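Local coordinates for protein putative rubredoxin reductase (PDB 3FG2) that probably uses its FAD to pass electrons from NADH to a ferredoxin, serving the CYP199A2 system of Rhodopseudomonas palustris, at residues Asp169-Ala174 / Asn226-Asp231; Thr208-Glu213 / Thr218-Ser223. One frame throughout, in Å; residues are numbered along the deposited sequence.

In the fold
Contact 1 is small and wholly buried, whereas contact 2 is larger and has one buried and one solvent-facing side. Both involve the antiparallel sheet of strands 207-213, 216-222 and 227-229: contact 2 joins its first two strands, and contact 1 sets its third against strand 167-171 of a separate parallel sheet. The chemistry follows this division. Within the small sheet the backbone of contact 2 is hydrogen-bonded, while between the sheets contact 1 has no hydrogen bond and depends on one leucine. Strand 216-222 connects the two, since V220 N probably donates to L228 O and C230 N to T218 O. Both contacts lie away from the FAD site.

Contact 1 (Asp169-Ala174 / Asn226-Asp231); sequences DVVELA and NTLPCD
L228 is the one residue of N226-D231 that touches D169-A174, and it does so by a single methyl branch. L228 CB, 5.2 Å from D169 CB, only starts the chain off towards strand 167-171; L228 CG comes slightly nearer, but is still 4.9 Å from D169 OD2. The reach comes from CD1, which lies anti to CA (chi2 -174°) and so extends the side chain to its full length. This methyl sits against both inward-facing residues of the strand: L228 CD1 is 3.9 Å from V171 CG2, the two side chains passing in opposite directions, and 4.1 Å from both D169 CB and D169 OD2. L228 CD2 stays farther off, 4.5 Å from D169 OD2. The aspartate thus offers the leucine its CB and carboxylate oxygen OD2, while H202 NE2 hydrogen-bonds to OD2 and satisfies this buried polar atom. No hydrogen bond crosses the interface, and the segments meet by apolar packing around L228 CD1. At the end of 169-174, E172 OE1 accepts from A174 N at 3.1 Å, and OE2 accepts from A150 N in the glycine-rich turn after strand 144-148. Strands 144-148 and 167-171, with helix 152-163 between them, form a Rossmann-type beta-alpha-beta unit; L228 packs on its second strand, with L222 of strand 216-222 and H202 of strand 200-202 as further neighbours, and so joins the antiparallel sheet to the parallel one.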
loop_
_atom_site.group_PDB
_atom_site.type_symbol
_atom_site.label_atom_id
_atom_site.label_comp_id
_atom_site.label_asym_id
_atom_site.label_seq_id
_atom_site.Cartn_x
_atom_site.Cartn_y
_atom_site.Cartn_z
ATOM N N ASP A 169 -11.388 -17.564 8.973
ATOM C CA ASP A 169 -10.714 -18.508 8.089
ATOM C C ASP A 169 -10.035 -17.709 6.984
ATOM O O ASP A 169 -10.667 -16.880 6.323
ATOM C CB ASP A 169 -11.702 -19.505 7.476
ATOM C CG ASP A 169 -12.048 -20.634 8.423
ATOM O OD1 ASP A 169 -12.946 -20.469 9.273
ATOM O OD2 ASP A 169 -11.404 -21.690 8.331
ATOM N N VAL A 170 -8.742 -17.952 6.801
ATOM C CA VAL A 170 -7.962 -17.257 5.784
ATOM C C VAL A 170 -7.614 -18.178 4.619
ATOM O O VAL A 170 -6.991 -19.224 4.800
ATOM C CB VAL A 170 -6.657 -16.683 6.374
ATOM C CG1 VAL A 170 -5.809 -16.083 5.261
ATOM C CG2 VAL A 170 -6.980 -15.625 7.422
ATOM N N VAL A 171 -8.023 -17.768 3.426
ATOM C CA VAL A 171 -7.787 -18.525 2.204
ATOM C C VAL A 171 -6.677 -17.903 1.350
ATOM O O VAL A 171 -6.819 -16.785 0.852
ATOM C CB VAL A 171 -9.084 -18.597 1.364
ATOM C CG1 VAL A 171 -8.793 -19.177 -0.017
ATOM C CG2 VAL A 171 -10.120 -19.438 2.097
ATOM N N GLU A 172 -5.577 -18.636 1.193
ATOM C CA GLU A 172 -4.436 -18.190 0.391
ATOM C C GLU A 172 -4.056 -19.258 -0.638
ATOM O O GLU A 172 -3.986 -20.446 -0.313
ATOM C CB GLU A 172 -3.223 -17.898 1.280
ATOM C CG GLU A 172 -1.952 -17.609 0.488
ATOM C CD GLU A 172 -2.101 -16.423 -0.458
ATOM O OE1 GLU A 172 -1.419 -16.406 -1.508
ATOM O OE2 GLU A 172 -2.890 -15.503 -0.153
ATOM N N LEU A 173 -3.800 -18.831 -1.872
ATOM C CA LEU A 173 -3.434 -19.770 -2.932
ATOM C C LEU A 173 -1.998 -20.269 -2.788
ATOM O O LEU A 173 -1.700 -21.417 -3.113
ATOM C CB LEU A 173 -3.623 -19.133 -4.315
ATOM C CG LEU A 173 -3.268 -20.055 -5.492
ATOM C CD1 LEU A 173 -4.064 -21.355 -5.375
ATOM C CD2 LEU A 173 -3.558 -19.353 -6.827
ATOM N N ALA A 174 -1.117 -19.408 -2.294
ATOM C CA ALA A 174 0.277 -19.772 -2.094
ATOM C C ALA A 174 0.426 -20.687 -0.879
ATOM O O ALA A 174 -0.479 -20.802 -0.052
ATOM C CB ALA A 174 1.112 -18.515 -1.903
ATOM N N ASN A 226 -13.944 -28.421 -1.504
ATOM C CA ASN A 226 -14.522 -28.205 -0.184
ATOM C C ASN A 226 -15.109 -26.806 -0.046
ATOM O O ASN A 226 -14.768 -25.897 -0.796
ATOM C CB ASN A 226 -13.454 -28.440 0.881
ATOM C CG ASN A 226 -13.947 -28.146 2.285
ATOM O OD1 ASN A 226 -15.013 -28.618 2.698
ATOM N ND2 ASN A 226 -13.163 -27.374 3.037
ATOM N N THR A 227 -16.009 -26.642 0.911
ATOM C CA THR A 227 -16.636 -25.351 1.140
ATOM C C THR A 227 -16.448 -24.925 2.580
ATOM O O THR A 227 -16.645 -25.723 3.492
ATOM C CB THR A 227 -18.144 -25.401 0.855
ATOM O OG1 THR A 227 -18.364 -25.595 -0.549
ATOM C CG2 THR A 227 -18.811 -24.106 1.302
ATOM N N LEU A 228 -16.051 -23.672 2.782
ATOM C CA LEU A 228 -15.874 -23.146 4.128
ATOM C C LEU A 228 -17.094 -22.293 4.456
ATOM O O LEU A 228 -17.339 -21.273 3.819
ATOM C CB LEU A 228 -14.612 -22.287 4.219
ATOM C CG LEU A 228 -13.267 -22.978 4.017
ATOM C CD1 LEU A 228 -12.151 -21.979 4.285
ATOM C CD2 LEU A 228 -13.149 -24.171 4.966
ATOM N N PRO A 229 -17.886 -22.708 5.450
ATOM C CA PRO A 229 -19.075 -21.924 5.806
ATOM C C PRO A 229 -18.682 -20.558 6.358
ATOM O O PRO A 229 -17.612 -20.404 6.955
ATOM C CB PRO A 229 -19.763 -22.796 6.847
ATOM C CG PRO A 229 -18.595 -23.482 7.530
ATOM C CD PRO A 229 -17.694 -23.846 6.366
ATOM N N CYS A 230 -19.541 -19.568 6.134
ATOM C CA CYS A 230 -19.282 -18.218 6.604
ATOM C C CYS A 230 -20.456 -17.311 6.256
ATOM O O CYS A 230 -21.219 -17.607 5.340
ATOM C CB CYS A 230 -18.002 -17.675 5.960
ATOM S SG CYS A 230 -18.087 -17.438 4.166
ATOM N N ASP A 231 -20.617 -16.217 6.993
ATOM C CA ASP A 231 -21.703 -15.289 6.695
ATOM C C ASP A 231 -21.135 -13.955 6.241
ATOM O O ASP A 231 -21.877 -13.011 5.990
ATOM C CB ASP A 231 -22.626 -15.099 7.907
ATOM C CG ASP A 231 -21.899 -14.576 9.124
ATOM O OD1 ASP A 231 -22.548 -14.452 10.179
ATOM O OD2 ASP A 231 -20.688 -14.284 9.035
#

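Contact 2 (Thr208-Glu213 / Thr218-Ser223); sequences TEIAAE and TGVVLS
The side chains of E209 and V221 run alongside each other, heading off the more open face of a beta hairpin whose strands, 208-213 and 218-222, run antiparallel. The extended glutamate leaves CG anti to the backbone N (chi1 166°), which lays its chain along the valine until E209 OE1 is 3.6 Å from V221 CG2. V221 CG2 also meets A211 CB at 4.2 Å. On the other, buried face I210 and V220, a non-hydrogen-bonded pair, send their side chains the same way, I210 CD1 touching V220 CG2 at 4.0 Å, with V115 and C230 close by. G219, opposite A211, has backbone angles that would jam a CB against the preceding carbonyl. A classic beta bulge sets T208 and E209 opposite the single residue V221: T208 N donates to V221 O at 2.8 Å, and V221 N to E209 O. T208 splits its two branches, CG2 resting 3.5 Å from S223 CA and OG1 hydrogen-bonding at 2.7 Å to a water that donates to L222 O. An alanine here removes both branches, which would probably leave that water without its side-chain partner and open a gap beside S223. Near the turn, A211 O takes a straight bond (166°) from T218 N at 2.6 Å, supplemented by weak ones from G219 N and T218 OG1.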
loop_
_atom_site.group_PDB
_atom_site.type_symbol
_atom_site.label_atom_id
_atom_site.label_comp_id
_atom_site.label_asym_id
_atom_site.label_seq_id
_atom_site.Cartn_x
_atom_site.Cartn_y
_atom_site.Cartn_z
ATOM N N THR A 208 -13.542 -20.593 -5.733
ATOM C CA THR A 208 -14.091 -20.920 -7.044
ATOM C C THR A 208 -15.561 -20.537 -7.129
ATOM O O THR A 208 -16.147 -20.551 -8.211
ATOM C CB THR A 208 -13.988 -22.428 -7.345
ATOM O OG1 THR A 208 -14.689 -23.163 -6.335
ATOM C CG2 THR A 208 -12.531 -22.871 -7.385
ATOM N N GLU A 209 -16.148 -20.194 -5.984
ATOM C CA GLU A 209 -17.558 -19.827 -5.916
ATOM C C GLU A 209 -17.920 -19.365 -4.503
ATOM O O GLU A 209 -17.329 -19.821 -3.526
ATOM C CB GLU A 209 -18.418 -21.043 -6.304
ATOM C CG GLU A 209 -19.898 -20.941 -5.962
ATOM C CD GLU A 209 -20.695 -22.190 -6.368
ATOM O OE1 GLU A 209 -20.289 -23.311 -5.995
ATOM O OE2 GLU A 209 -21.733 -22.054 -7.054
ATOM N N ILE A 210 -18.873 -18.441 -4.404
ATOM C CA ILE A 210 -19.345 -17.961 -3.112
ATOM C C ILE A 210 -20.710 -18.603 -2.902
ATOM O O ILE A 210 -21.679 -18.247 -3.580
ATOM C CB ILE A 210 -19.541 -16.429 -3.081
ATOM C CG1 ILE A 210 -18.205 -15.720 -3.334
ATOM C CG2 ILE A 210 -20.177 -16.019 -1.745
ATOM C CD1 ILE A 210 -17.071 -16.187 -2.439
ATOM N N ALA A 211 -20.782 -19.553 -1.976
ATOM C CA ALA A 211 -22.034 -20.242 -1.689
ATOM C C ALA A 211 -23.033 -19.301 -1.025
ATOM O O ALA A 211 -22.728 -18.636 -0.027
ATOM C CB ALA A 211 -21.778 -21.456 -0.792
ATOM N N ALA A 212 -24.233 -19.240 -1.586
ATOM C CA ALA A 212 -25.252 -18.382 -1.026
ATOM C C ALA A 212 -26.598 -19.082 -0.944
ATOM O O ALA A 212 -26.836 -20.106 -1.588
ATOM C CB ALA A 212 -25.376 -17.114 -1.846
ATOM N N GLU A 213 -27.466 -18.509 -0.123
ATOM C CA GLU A 213 -28.812 -19.005 0.085
ATOM C C GLU A 213 -29.638 -17.738 -0.082
ATOM O O GLU A 213 -29.531 -16.804 0.714
ATOM C CB GLU A 213 -28.926 -19.581 1.494
ATOM C CG GLU A 213 -30.280 -20.122 1.844
ATOM C CD GLU A 213 -31.099 -19.141 2.643
ATOM O OE1 GLU A 213 -30.619 -18.680 3.702
ATOM O OE2 GLU A 213 -32.226 -18.841 2.210
ATOM N N THR A 218 -23.233 -17.935 2.446
ATOM C CA THR A 218 -23.247 -19.024 3.421
ATOM C C THR A 218 -21.913 -19.758 3.463
ATOM O O THR A 218 -21.713 -20.641 4.292
ATOM C CB THR A 218 -24.364 -20.069 3.147
ATOM O OG1 THR A 218 -24.248 -20.567 1.810
ATOM C CG2 THR A 218 -25.738 -19.458 3.363
ATOM N N GLY A 219 -21.001 -19.395 2.571
ATOM C CA GLY A 219 -19.707 -20.049 2.561
ATOM C C GLY A 219 -18.883 -19.748 1.329
ATOM O O GLY A 219 -19.367 -19.142 0.370
ATOM N N VAL A 220 -17.623 -20.161 1.358
ATOM C CA VAL A 220 -16.730 -19.950 0.225
ATOM C C VAL A 220 -16.251 -21.304 -0.291
ATOM O O VAL A 220 -15.652 -22.091 0.445
ATOM C CB VAL A 220 -15.509 -19.075 0.620
ATOM C CG1 VAL A 220 -14.558 -18.938 -0.567
ATOM C CG2 VAL A 220 -15.986 -17.699 1.061
ATOM N N VAL A 221 -16.542 -21.581 -1.556
ATOM C CA VAL A 221 -16.140 -22.842 -2.161
ATOM C C VAL A 221 -14.704 -22.719 -2.668
ATOM O O VAL A 221 -14.338 -21.727 -3.306
ATOM C CB VAL A 221 -17.080 -23.221 -3.324
ATOM C CG1 VAL A 221 -16.803 -24.650 -3.772
ATOM C CG2 VAL A 221 -18.533 -23.072 -2.890
ATOM N N LEU A 222 -13.896 -23.734 -2.390
ATOM C CA LEU A 222 -12.491 -23.720 -2.789
ATOM C C LEU A 222 -12.176 -24.637 -3.963
ATOM O O LEU A 222 -12.975 -25.508 -4.334
ATOM C CB LEU A 222 -11.620 -24.108 -1.592
ATOM C CG LEU A 222 -11.801 -23.261 -0.328
ATOM C CD1 LEU A 222 -11.030 -23.887 0.823
ATOM C CD2 LEU A 222 -11.332 -21.831 -0.587
ATOM N N SER A 223 -10.989 -24.440 -4.532
ATOM C CA SER A 223 -10.526 -25.235 -5.666
ATOM C C SER A 223 -10.270 -26.702 -5.320
ATOM O O SER A 223 -9.953 -27.502 -6.204
ATOM C CB SER A 223 -9.257 -24.614 -6.260
ATOM O OG SER A 223 -8.328 -24.314 -5.236
HETATM O O HOH W 1 -14.420 -25.859 -6.569
#